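Local coordinates for PRESAN domain-containing protein (Plasmodium falciparum, PDB 7D2W), which is of unknown function but carries the helical PRESAN domain of Plasmodium PHIST-type proteins, many of them predicted to be exported into host red blood cells, and probably binds other proteins, at residues 50-55 / 69-74; 63-68 / 141-146. All blocks are in the same frame, centred on the assembly; numbering follows the deposited sequence. Where two conformers were deposited one is given.

Overall arrangement
Both contacts lie towards the same end of the helical bundle and share helix 65-93, which packs against helix 49-58 in contact 1 and against helix 117-144 in contact 2. Their centres are 14 Å apart, on the same side of the chain's centre, contact 2 lying farther out at 20 Å against 14 Å. Two packing pairs link them: Leu55 CD1 comes 3.4 Å from Tyr67 OH, and Leu69 CD2 lies 4.2 Å from Leu143 CD1. The first turns of helix 65-93 therefore have partners in both helices. Contact 1 is purely apolar between its segments, whereas contact 2 adds a weak polar bond at its exposed side.

Contact 1 (50-55 / 69-74); sequences EELYEL and LNIWNH
Leu52 and Ile71 meet methyl to methyl where helix 49-58 runs roughly antiparallel to helix 65-93: Leu52 CD1 lies 3.9 Å from Ile71 CG2. These are also the two residues whose CA atoms come nearest, with 7.8 Å between Leu52 CA and Ile71 CA. The leucine, with CG anti to its backbone N (chi1 -173°), reaches across the gap with its CD1 branch, and the two side chains meet at a slant. Ile71 answers with its short branch, CG2, which is likewise anti to the backbone N. Ile71 was modelled in two conformers, and the distances here belong to one of them. One turn further along helix 65-93, the aliphatic base of His74 borders the same methyl, with Leu52 CD1 4.4 Å from His74 CB.

Around this small buried centre the packing is looser. Leu55 points at helix 65-93, yet its CD2 stops 4.6 Å from Ile71 CG1. Farther out, on the exposed side, Glu51 OE1 turns back to accept a hydrogen bond from Thr48 N, the pairing expected of one half of a capping box at the start of helix 49-58.

The contact joins the short first modelled helix, 49-58, to the bundle by apolar side-chain packing. Leu47, in the preceding loop, touches both Leu55 and His74, and Gln46 NE2 is hydrogen-bonded to His74 O. Helix 149-181 completes the apolar layer, Ile160 packing on Leu52 and Ile156 on Ile71, while Trp72 turns away to stack on Phe139 of helix 117-144.

Contact 2 (63-68 / 141-146); sequences PPRTYL and NLLNKK
Arg65 NH2 donates to Asn144 OD1 over 2.7 Å, a short but weak hydrogen bond because the angle at the hydrogen is only 120°. It bridges two antiparallel helices of the four-helix bundle, from the first turn of helix 65-93, with Pro64 as N-cap, to the last turn of helix 117-144. Guanidinium and amide are nearly coplanar, their planes 8° apart, and the amide sits at the guanidinium edge. From CA to CD the Arg65 chain is extended, and the bend at chi3 (-74°) swings the guanidinium toward Asn144.

Leu143 lies under the guanidinium. Its CD1 stands 4.3 Å from the guanidinium plane, over the centre of one face, and its CB lies 3.9 Å from Arg65 NH2. The exposed arginine thus roofs a buried leucine, while its charged end stays at the exposed side.

Deeper inside, Leu68 and Leu143 run alongside one another, pointing opposite ways. Val62 of the preceding loop also packs on Leu68, and the residue before Leu143, Leu142, reaches Phe155 of helix 149-181. The apolar approach between the two segments is tightest at the methyls, where Leu68 CD1 lies 3.6 Å from Leu143 CD2.

Contact 1 (50-55 / 69-74)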
ATOM      1  N   GLU A  50      -9.739  13.412  -1.673  1.00 31.21           N
ATOM      2  CA  GLU A  50     -10.142  13.954  -2.962  1.00 34.69           C
ATOM      3  C   GLU A  50     -10.208  15.478  -2.929  1.00 36.93           C
ATOM      4  O   GLU A  50      -9.761  16.151  -3.866  1.00 36.00           O
ATOM      5  CB  GLU A  50     -11.498  13.363  -3.336  1.00 45.10           C
ATOM      6  CG  GLU A  50     -11.990  13.607  -4.735  1.00 63.45           C
ATOM      7  CD  GLU A  50     -13.293  12.859  -4.995  1.00 77.05           C
ATOM      8  OE1 GLU A  50     -13.571  11.879  -4.268  1.00 82.55           O
ATOM      9  OE2 GLU A  50     -14.042  13.252  -5.914  1.00 72.39           O
ATOM     10  N   GLU A  51     -10.779  16.039  -1.866  1.00 28.97           N
ATOM     11  CA  GLU A  51     -10.893  17.491  -1.772  1.00 38.77           C
ATOM     12  C   GLU A  51      -9.535  18.138  -1.576  1.00 39.84           C
ATOM     13  O   GLU A  51      -9.299  19.248  -2.056  1.00 37.52           O
ATOM     14  CB  GLU A  51     -11.823  17.873  -0.627  1.00 39.01           C
ATOM     15  CG  GLU A  51     -13.297  17.762  -0.985  1.00 46.18           C
ATOM     16  CD  GLU A  51     -14.196  17.653   0.235  1.00 49.04           C
ATOM     17  OE1 GLU A  51     -13.674  17.502   1.361  1.00 38.65           O
ATOM     18  OE2 GLU A  51     -15.434  17.719   0.067  1.00 60.00           O
ATOM     19  N   LEU A  52      -8.632  17.455  -0.881  1.00 36.83           N
ATOM     20  CA  LEU A  52      -7.293  17.992  -0.687  1.00 34.63           C
ATOM     21  C   LEU A  52      -6.519  18.025  -1.998  1.00 33.21           C
ATOM     22  O   LEU A  52      -5.821  19.002  -2.293  1.00 36.97           O
ATOM     23  CB  LEU A  52      -6.569  17.161   0.373  1.00 32.77           C
ATOM     24  CG  LEU A  52      -5.211  17.674   0.834  1.00 37.05           C
ATOM     25  CD1 LEU A  52      -5.405  18.889   1.706  1.00 35.94           C
ATOM     26  CD2 LEU A  52      -4.439  16.579   1.583  1.00 34.77           C
ATOM     27  N   TYR A  53      -6.637  16.979  -2.811  1.00 27.94           N
ATOM     28  CA  TYR A  53      -5.904  16.962  -4.072  1.00 33.66           C
ATOM     29  C   TYR A  53      -6.484  17.939  -5.086  1.00 34.37           C
ATOM     30  O   TYR A  53      -5.737  18.491  -5.903  1.00 38.06           O
ATOM     31  CB  TYR A  53      -5.875  15.546  -4.637  1.00 33.36           C
ATOM     32  CG  TYR A  53      -5.119  14.587  -3.723  1.00 30.99           C
ATOM     33  CD1 TYR A  53      -4.224  15.068  -2.771  1.00 33.98           C
ATOM     34  CD2 TYR A  53      -5.321  13.209  -3.798  1.00 39.07           C
ATOM     35  CE1 TYR A  53      -3.531  14.206  -1.932  1.00 37.89           C
ATOM     36  CE2 TYR A  53      -4.620  12.336  -2.964  1.00 40.59           C
ATOM     37  CZ  TYR A  53      -3.737  12.843  -2.037  1.00 41.53           C
ATOM     38  OH  TYR A  53      -3.045  11.988  -1.203  1.00 53.49           O
ATOM     39  N   GLU A  54      -7.807  18.132  -5.080  1.00 32.17           N
ATOM     40  CA  GLU A  54      -8.399  19.191  -5.894  1.00 37.27           C
ATOM     41  C   GLU A  54      -7.897  20.558  -5.433  1.00 44.06           C
ATOM     42  O   GLU A  54      -7.489  21.399  -6.242  1.00 52.59           O
ATOM     43  CB  GLU A  54      -9.927  19.108  -5.820  1.00 46.76           C
ATOM     44  CG  GLU A  54     -10.513  17.828  -6.438  1.00 55.55           C
ATOM     45  CD  GLU A  54     -11.953  17.530  -5.999  1.00 58.05           C
ATOM     46  OE1 GLU A  54     -12.406  18.080  -4.972  1.00 56.61           O
ATOM     47  OE2 GLU A  54     -12.628  16.734  -6.687  1.00 54.07           O
ATOM     48  N   LEU A  55      -7.890  20.780  -4.124  1.00 41.32           N
ATOM     49  CA  LEU A  55      -7.373  22.023  -3.565  1.00 45.15           C
ATOM     50  C   LEU A  55      -5.900  22.233  -3.882  1.00 55.16           C
ATOM     51  O   LEU A  55      -5.439  23.380  -3.914  1.00 55.53           O
ATOM     52  CB  LEU A  55      -7.601  22.014  -2.066  1.00 36.63           C
ATOM     53  CG  LEU A  55      -7.308  23.231  -1.217  1.00 46.90           C
ATOM     54  CD1 LEU A  55      -8.254  24.366  -1.523  1.00 52.57           C
ATOM     55  CD2 LEU A  55      -7.430  22.760   0.212  1.00 44.88           C
ATOM     56  N   LEU A  69      -0.237  25.297   7.190  1.00 33.89           N
ATOM     57  CA  LEU A  69      -0.411  24.513   8.412  1.00 34.15           C
ATOM     58  C   LEU A  69      -1.806  23.913   8.486  1.00 28.99           C
ATOM     59  O   LEU A  69      -1.984  22.797   8.983  1.00 27.46           O
ATOM     60  CB  LEU A  69      -0.134  25.378   9.646  1.00 35.99           C
ATOM     61  CG  LEU A  69       1.301  25.925   9.715  1.00 37.59           C
ATOM     62  CD1 LEU A  69       1.478  27.024  10.757  1.00 43.17           C
ATOM     63  CD2 LEU A  69       2.263  24.778   9.959  1.00 37.18           C
ATOM     64  N   ASN A  70      -2.804  24.650   8.004  1.00 28.95           N
ATOM     65  CA  ASN A  70      -4.169  24.145   7.914  1.00 31.95           C
ATOM     66  C   ASN A  70      -4.233  22.902   7.022  1.00 34.75           C
ATOM     67  O   ASN A  70      -4.852  21.903   7.391  1.00 28.08           O
ATOM     68  CB  ASN A  70      -5.071  25.256   7.368  1.00 32.69           C
ATOM     69  CG  ASN A  70      -6.540  24.901   7.400  1.00 35.54           C
ATOM     70  OD1 ASN A  70      -7.044  24.205   6.516  1.00 38.23           O
ATOM     71  ND2 ASN A  70      -7.250  25.404   8.406  1.00 36.94           N
ATOM     72  N   ILE A  71      -3.589  22.969   5.861  0.52 26.39           N
ATOM     73  CA  ILE A  71      -3.529  21.809   4.968  0.52 25.34           C
ATOM     74  C   ILE A  71      -2.896  20.613   5.675  0.52 27.22           C
ATOM     75  O   ILE A  71      -3.394  19.484   5.580  0.52 27.12           O
ATOM     76  CB  ILE A  71      -2.761  22.180   3.684  0.52 28.30           C
ATOM     77  CG1 ILE A  71      -3.632  23.051   2.776  0.52 32.77           C
ATOM     78  CG2 ILE A  71      -2.280  20.940   2.953  0.52 26.66           C
ATOM     79  CD1 ILE A  71      -2.826  23.929   1.846  0.52 28.77           C
ATOM     80  N   TRP A  72      -1.797  20.837   6.403  1.00 26.42           N
ATOM     81  CA  TRP A  72      -1.153  19.737   7.123  1.00 25.50           C
ATOM     82  C   TRP A  72      -2.075  19.118   8.182  1.00 28.16           C
ATOM     83  O   TRP A  72      -2.050  17.901   8.400  1.00 30.30           O
ATOM     84  CB  TRP A  72       0.147  20.234   7.758  1.00 28.16           C
ATOM     85  CG  TRP A  72       1.043  19.151   8.293  1.00 30.31           C
ATOM     86  CD1 TRP A  72       1.358  18.924   9.606  1.00 25.95           C
ATOM     87  CD2 TRP A  72       1.747  18.155   7.534  1.00 25.85           C
ATOM     88  NE1 TRP A  72       2.213  17.851   9.704  1.00 26.54           N
ATOM     89  CE2 TRP A  72       2.470  17.366   8.453  1.00 24.47           C
ATOM     90  CE3 TRP A  72       1.844  17.861   6.167  1.00 22.31           C
ATOM     91  CZ2 TRP A  72       3.271  16.297   8.056  1.00 26.59           C
ATOM     92  CZ3 TRP A  72       2.646  16.793   5.772  1.00 26.74           C
ATOM     93  CH2 TRP A  72       3.357  16.036   6.716  1.00 23.68           C
ATOM     94  N   ASN A  73      -2.888  19.933   8.858  1.00 28.09           N
ATOM     95  CA  ASN A  73      -3.844  19.366   9.805  1.00 30.86           C
ATOM     96  C   ASN A  73      -4.862  18.477   9.095  1.00 30.17           C
ATOM     97  O   ASN A  73      -5.243  17.427   9.618  1.00 29.69           O
ATOM     98  CB  ASN A  73      -4.553  20.480  10.584  1.00 32.49           C
ATOM     99  CG  ASN A  73      -3.625  21.182  11.552  1.00 51.65           C
ATOM    100  OD1 ASN A  73      -2.602  20.626  11.958  1.00 60.27           O
ATOM    101  ND2 ASN A  73      -3.977  22.408  11.934  1.00 63.81           N
ATOM    102  N   HIS A  74      -5.322  18.880   7.906  1.00 25.97           N
ATOM    103  CA  HIS A  74      -6.196  18.002   7.131  1.00 23.94           C
ATOM    104  C   HIS A  74      -5.464  16.721   6.718  1.00 26.30           C
ATOM    105  O   HIS A  74      -6.064  15.641   6.681  1.00 28.26           O
ATOM    106  CB  HIS A  74      -6.732  18.727   5.891  1.00 27.69           C
ATOM    107  CG  HIS A  74      -7.731  19.808   6.195  1.00 28.87           C
ATOM    108  ND1 HIS A  74      -8.987  19.552   6.711  1.00 33.15           N
ATOM    109  CD2 HIS A  74      -7.648  21.154   6.052  1.00 29.31           C
ATOM    110  CE1 HIS A  74      -9.630  20.696   6.879  1.00 35.72           C
ATOM    111  NE2 HIS A  74      -8.839  21.684   6.493  1.00 29.01           N
TER

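Contact 2 (63-68 / 141-146)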
ATOM      1  N   PRO A  63       1.103  29.436  -0.720  1.00 50.19           N
ATOM      2  CA  PRO A  63       0.161  30.223   0.089  1.00 47.22           C
ATOM      3  C   PRO A  63       0.795  30.621   1.410  1.00 43.18           C
ATOM      4  O   PRO A  63       1.912  30.179   1.716  1.00 40.25           O
ATOM      5  CB  PRO A  63      -1.006  29.247   0.299  1.00 51.78           C
ATOM      6  CG  PRO A  63      -0.352  27.914   0.304  1.00 50.05           C
ATOM      7  CD  PRO A  63       0.834  27.990  -0.642  1.00 42.02           C
ATOM      8  N   PRO A  64       0.124  31.451   2.216  1.00 38.04           N
ATOM      9  CA  PRO A  64       0.690  31.825   3.519  1.00 41.48           C
ATOM     10  C   PRO A  64       0.848  30.612   4.418  1.00 45.85           C
ATOM     11  O   PRO A  64       0.173  29.595   4.248  1.00 32.35           O
ATOM     12  CB  PRO A  64      -0.338  32.801   4.096  1.00 38.97           C
ATOM     13  CG  PRO A  64      -1.050  33.352   2.913  1.00 45.87           C
ATOM     14  CD  PRO A  64      -1.080  32.242   1.895  1.00 35.03           C
ATOM     15  N   ARG A  65       1.743  30.749   5.405  1.00 39.06           N
ATOM     16  CA  ARG A  65       2.120  29.611   6.243  1.00 39.54           C
ATOM     17  C   ARG A  65       0.929  29.072   7.034  1.00 36.92           C
ATOM     18  O   ARG A  65       0.770  27.849   7.164  1.00 40.92           O
ATOM     19  CB  ARG A  65       3.260  30.011   7.185  1.00 50.43           C
ATOM     20  CG  ARG A  65       3.285  29.221   8.485  1.00 53.42           C
ATOM     21  CD  ARG A  65       4.377  29.702   9.413  1.00 62.66           C
ATOM     22  NE  ARG A  65       5.682  29.261   8.946  1.00 64.56           N
ATOM     23  CZ  ARG A  65       6.418  28.339   9.550  1.00 56.73           C
ATOM     24  NH1 ARG A  65       5.986  27.763  10.663  1.00 57.72           N
ATOM     25  NH2 ARG A  65       7.589  28.000   9.040  1.00 61.37           N
ATOM     26  N   THR A  66       0.080  29.967   7.567  1.00 34.54           N
ATOM     27  CA  THR A  66      -1.154  29.539   8.230  1.00 38.82           C
ATOM     28  C   THR A  66      -1.967  28.616   7.334  1.00 33.08           C
ATOM     29  O   THR A  66      -2.516  27.605   7.790  1.00 36.68           O
ATOM     30  CB  THR A  66      -2.006  30.751   8.614  1.00 42.01           C
ATOM     31  OG1 THR A  66      -1.361  31.491   9.651  1.00 42.33           O
ATOM     32  CG2 THR A  66      -3.392  30.306   9.086  1.00 40.12           C
ATOM     33  N   TYR A  67      -2.060  28.958   6.055  1.00 38.38           N
ATOM     34  CA  TYR A  67      -2.764  28.109   5.104  1.00 34.88           C
ATOM     35  C   TYR A  67      -2.082  26.757   5.008  1.00 30.01           C
ATOM     36  O   TYR A  67      -2.725  25.706   5.103  1.00 29.79           O
ATOM     37  CB  TYR A  67      -2.804  28.811   3.745  1.00 39.99           C
ATOM     38  CG  TYR A  67      -3.827  28.310   2.743  1.00 35.09           C
ATOM     39  CD1 TYR A  67      -4.318  27.011   2.789  1.00 42.05           C
ATOM     40  CD2 TYR A  67      -4.265  29.136   1.722  1.00 32.08           C
ATOM     41  CE1 TYR A  67      -5.228  26.562   1.853  1.00 36.81           C
ATOM     42  CE2 TYR A  67      -5.171  28.702   0.782  1.00 31.93           C
ATOM     43  CZ  TYR A  67      -5.648  27.412   0.846  1.00 33.53           C
ATOM     44  OH  TYR A  67      -6.548  26.970  -0.100  1.00 37.11           O
ATOM     45  N   LEU A  68      -0.758  26.769   4.840  1.00 33.61           N
ATOM     46  CA  LEU A  68      -0.009  25.521   4.754  1.00 33.78           C
ATOM     47  C   LEU A  68      -0.185  24.668   6.007  1.00 38.18           C
ATOM     48  O   LEU A  68      -0.283  23.435   5.913  1.00 28.47           O
ATOM     49  CB  LEU A  68       1.467  25.834   4.509  1.00 28.97           C
ATOM     50  CG  LEU A  68       1.707  26.324   3.078  1.00 36.50           C
ATOM     51  CD1 LEU A  68       3.169  26.682   2.868  1.00 42.94           C
ATOM     52  CD2 LEU A  68       1.257  25.270   2.064  1.00 31.94           C
ATOM     53  N   ASN A 141      10.733  21.661   8.056  1.00 37.41           N
ATOM     54  CA  ASN A 141      11.992  21.983   7.393  1.00 39.15           C
ATOM     55  C   ASN A 141      11.757  22.460   5.964  1.00 37.61           C
ATOM     56  O   ASN A 141      12.394  23.415   5.510  1.00 35.78           O
ATOM     57  CB  ASN A 141      12.929  20.777   7.440  1.00 49.65           C
ATOM     58  CG  ASN A 141      13.412  20.474   8.854  1.00 65.50           C
ATOM     59  OD1 ASN A 141      12.981  21.111   9.815  1.00 72.08           O
ATOM     60  ND2 ASN A 141      14.307  19.500   8.985  1.00 68.90           N
ATOM     61  N   LEU A 142      10.834  21.819   5.247  1.00 33.49           N
ATOM     62  CA  LEU A 142      10.466  22.282   3.914  1.00 37.05           C
ATOM     63  C   LEU A 142       9.940  23.707   3.953  1.00 42.60           C
ATOM     64  O   LEU A 142      10.324  24.546   3.133  1.00 49.21           O
ATOM     65  CB  LEU A 142       9.413  21.356   3.323  1.00 40.31           C
ATOM     66  CG  LEU A 142       9.509  21.025   1.844  1.00 47.61           C
ATOM     67  CD1 LEU A 142      10.913  20.586   1.489  1.00 40.00           C
ATOM     68  CD2 LEU A 142       8.532  19.916   1.561  1.00 44.54           C
ATOM     69  N   LEU A 143       9.042  23.991   4.895  1.00 36.99           N
ATOM     70  CA  LEU A 143       8.505  25.341   5.019  1.00 41.88           C
ATOM     71  C   LEU A 143       9.617  26.349   5.269  1.00 50.95           C
ATOM     72  O   LEU A 143       9.694  27.391   4.606  1.00 50.43           O
ATOM     73  CB  LEU A 143       7.478  25.397   6.152  1.00 41.64           C
ATOM     74  CG  LEU A 143       6.177  24.609   5.982  1.00 47.24           C
ATOM     75  CD1 LEU A 143       5.139  25.103   6.966  1.00 45.57           C
ATOM     76  CD2 LEU A 143       5.655  24.677   4.552  1.00 54.23           C
ATOM     77  N   ASN A 144      10.496  26.049   6.225  1.00 46.82           N
ATOM     78  CA  ASN A 144      11.482  27.035   6.646  1.00 48.82           C
ATOM     79  C   ASN A 144      12.493  27.327   5.545  1.00 57.37           C
ATOM     80  O   ASN A 144      13.015  28.442   5.471  1.00 72.95           O
ATOM     81  CB  ASN A 144      12.171  26.562   7.930  1.00 48.83           C
ATOM     82  CG  ASN A 144      11.214  26.517   9.121  1.00 56.49           C
ATOM     83  OD1 ASN A 144      10.183  27.188   9.124  1.00 59.39           O
ATOM     84  ND2 ASN A 144      11.556  25.722  10.133  1.00 53.99           N
ATOM     85  N   LYS A 145      12.759  26.364   4.664  1.00 52.08           N
ATOM     86  CA  LYS A 145      13.682  26.597   3.560  1.00 57.28           C
ATOM     87  C   LYS A 145      12.991  27.188   2.337  1.00 58.05           C
ATOM     88  O   LYS A 145      13.619  27.261   1.270  1.00 60.21           O
ATOM     89  CB  LYS A 145      14.402  25.311   3.162  1.00 61.88           C
ATOM     90  CG  LYS A 145      13.586  24.349   2.277  1.00 66.89           C
ATOM     91  CD  LYS A 145      14.491  23.303   1.621  1.00 70.82           C
ATOM     92  CE  LYS A 145      13.759  22.544   0.517  1.00 74.49           C
ATOM     93  NZ  LYS A 145      14.319  21.179   0.301  1.00 72.74           N
ATOM     94  N   LYS A 146      11.730  27.610   2.478  1.00 52.85           N
ATOM     95  CA  LYS A 146      10.956  28.268   1.426  1.00 53.08           C
ATOM     96  C   LYS A 146      10.979  27.467   0.121  1.00 49.63           C
ATOM     97  O   LYS A 146      11.407  27.945  -0.925  1.00 49.43           O
ATOM     98  CB  LYS A 146      11.457  29.701   1.220  1.00 54.26           C
ATOM     99  CG  LYS A 146      11.691  30.474   2.506  1.00 61.15           C
ATOM    100  CD  LYS A 146      10.389  30.707   3.296  1.00 74.05           C
ATOM    101  CE  LYS A 146       9.264  31.314   2.449  1.00 72.67           C
ATOM    102  NZ  LYS A 146       9.168  32.797   2.639  1.00 72.78           N
TER